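Local coordinates for BMC domain protein (Clostridiales bacterium 1_7_47FAA, PDB 4OLO) that is a shell protein of a bacterial microcompartment, probably of the glycyl-radical propanediol type, with an iron-sulfur cluster site that is empty here, at residues 57-62 against 75-80. Sequence-based numbering, arbitrary orientation.
Sequences GVTVED and AIFGDT
Three groups of 57-62 converge on the carbonyl oxygen of Phe77. The amide N of Thr59 donates to Phe77 O at 2.8 Å, the hydroxyl OG1 of Thr59 adds a weak bond to it at 3.4 Å, and the CA-H of Val58 approaches the same oxygen. The hydroxyl gets there because chi1 of Thr59 (44°) sets OG1 between its own backbone N and carbonyl carbon, where it also lies 3.4 Å from Phe77 CB. In return Phe77 N donates to Thr59 O, which meets the ring of Phe77 at its edge. A second reciprocal pair, Glu61 with Ala75, continues the antiparallel ladder, with 2.8 Å from Ala75 N to Glu61 O. On the face carrying Thr59 and Phe77, the Glu61 and Phe77 side chains cross at about a right angle, Glu61 CG coming obliquely to within 3.4 Å of Phe77 CE1 before the bent chain leads its carboxylate away. The opposite face is apolar: Ile76 reaches both valines, CG2 meeting Val58 CG1 at 3.7 Å while CD1 rests against both methyls of Val60, and helices 42-53 and 80-95 pack over this side. Beyond the ladder, a water donates to Gly57 O and to Asp79 OD1, which also bonds Ser82 OG as Asp79 N-caps helix 80-95. The segments belong to the antiparallel hairpin 58-63/73-78, whose first strand is outermost within this chain in the helix-backed four-stranded sheet of the BMC-domain fold.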
loop_
_atom_site.group_PDB
_atom_site.type_symbol
_atom_site.label_atom_id
_atom_site.label_comp_id
_atom_site.label_asym_id
_atom_site.label_seq_id
_atom_site.Cartn_x
_atom_site.Cartn_y
_atom_site.Cartn_z
ATOM N N GLY B 57 34.083 -0.264 -9.936
ATOM C CA GLY B 57 33.541 -0.872 -11.135
ATOM C C GLY B 57 32.057 -0.919 -11.294
ATOM O O GLY B 57 31.591 -1.461 -12.293
ATOM N N VAL B 58 31.306 -0.358 -10.334
ATOM C CA VAL B 58 29.851 -0.355 -10.374
ATOM C C VAL B 58 29.215 1.040 -10.392
ATOM O O VAL B 58 29.744 1.995 -9.804
ATOM C CB VAL B 58 29.185 -1.291 -9.302
ATOM C CG1 VAL B 58 29.701 -2.723 -9.403
ATOM C CG2 VAL B 58 29.335 -0.762 -7.875
ATOM N N THR B 59 28.037 1.112 -11.026
ATOM C CA THR B 59 27.112 2.232 -11.040
ATOM C C THR B 59 25.884 1.791 -10.254
ATOM O O THR B 59 25.463 0.648 -10.352
ATOM C CB THR B 59 26.849 2.835 -12.420
ATOM O OG1 THR B 59 26.646 1.885 -13.450
ATOM C CG2 THR B 59 27.898 3.836 -12.793
ATOM N N VAL B 60 25.370 2.679 -9.420
ATOM C CA VAL B 60 24.242 2.443 -8.532
ATOM C C VAL B 60 23.018 3.246 -9.014
ATOM O O VAL B 60 23.131 4.441 -9.306
ATOM C CB VAL B 60 24.655 2.864 -7.087
ATOM C CG1 VAL B 60 23.559 2.545 -6.081
ATOM C CG2 VAL B 60 25.957 2.212 -6.679
ATOM N N GLU B 61 21.858 2.594 -9.065
ATOM C CA GLU B 61 20.569 3.216 -9.387
ATOM C C GLU B 61 19.521 2.828 -8.370
ATOM O O GLU B 61 19.353 1.638 -8.063
ATOM C CB GLU B 61 20.064 2.838 -10.794
ATOM C CG GLU B 61 20.955 3.288 -11.942
ATOM C CD GLU B 61 21.154 4.777 -12.146
ATOM O OE1 GLU B 61 20.311 5.573 -11.669
ATOM O OE2 GLU B 61 22.153 5.141 -12.808
ATOM N N ASP B 62 18.809 3.835 -7.846
ATOM C CA ASP B 62 17.671 3.620 -6.943
ATOM C C ASP B 62 16.444 3.541 -7.832
ATOM O O ASP B 62 16.160 4.462 -8.587
ATOM C CB ASP B 62 17.537 4.737 -5.882
ATOM C CG ASP B 62 17.491 6.144 -6.430
ATOM O OD1 ASP B 62 18.381 6.494 -7.244
ATOM O OD2 ASP B 62 16.581 6.906 -6.033
ATOM N N ALA B 75 19.573 -1.183 -7.950
ATOM C CA ALA B 75 20.213 -1.821 -9.099
ATOM C C ALA B 75 21.664 -1.352 -9.187
ATOM O O ALA B 75 21.945 -0.159 -9.032
ATOM C CB ALA B 75 19.467 -1.499 -10.373
ATOM N N ILE B 76 22.583 -2.314 -9.355
ATOM C CA ILE B 76 24.043 -2.158 -9.421
ATOM C C ILE B 76 24.459 -2.649 -10.818
ATOM O O ILE B 76 24.200 -3.801 -11.168
ATOM C CB ILE B 76 24.691 -3.035 -8.276
ATOM C CG1 ILE B 76 24.387 -2.559 -6.852
ATOM C CG2 ILE B 76 26.147 -3.313 -8.450
ATOM C CD1 ILE B 76 24.173 -1.081 -6.703
ATOM N N PHE B 77 25.110 -1.801 -11.592
ATOM C CA PHE B 77 25.529 -2.120 -12.959
ATOM C C PHE B 77 27.057 -2.128 -13.103
ATOM O O PHE B 77 27.737 -1.251 -12.571
ATOM C CB PHE B 77 24.980 -1.050 -13.933
ATOM C CG PHE B 77 23.485 -0.880 -13.962
ATOM C CD1 PHE B 77 22.839 -0.079 -13.018
ATOM C CD2 PHE B 77 22.719 -1.481 -14.963
ATOM C CE1 PHE B 77 21.453 0.084 -13.051
ATOM C CE2 PHE B 77 21.322 -1.308 -15.003
ATOM C CZ PHE B 77 20.700 -0.527 -14.043
ATOM N N GLY B 78 27.562 -3.063 -13.897
ATOM C CA GLY B 78 28.978 -3.181 -14.210
ATOM C C GLY B 78 29.349 -4.554 -14.732
ATOM O O GLY B 78 28.482 -5.342 -15.130
ATOM N N ASP B 79 30.650 -4.866 -14.697
ATOM C CA ASP B 79 31.141 -6.176 -15.118
ATOM C C ASP B 79 30.765 -7.133 -14.015
ATOM O O ASP B 79 30.611 -6.689 -12.886
ATOM C CB ASP B 79 32.669 -6.146 -15.347
ATOM C CG ASP B 79 33.475 -5.740 -14.122
ATOM O OD1 ASP B 79 33.523 -4.529 -13.818
ATOM O OD2 ASP B 79 34.056 -6.637 -13.468
ATOM N N THR B 80 30.587 -8.426 -14.332
ATOM C CA THR B 80 30.201 -9.480 -13.386
ATOM C C THR B 80 31.029 -9.476 -12.103
ATOM O O THR B 80 30.451 -9.480 -11.017
ATOM C CB THR B 80 30.225 -10.866 -14.070
ATOM O OG1 THR B 80 29.436 -10.804 -15.257
ATOM C CG2 THR B 80 29.704 -11.986 -13.158
HETATM O O HOH W 1 32.865 -2.172 -14.478
#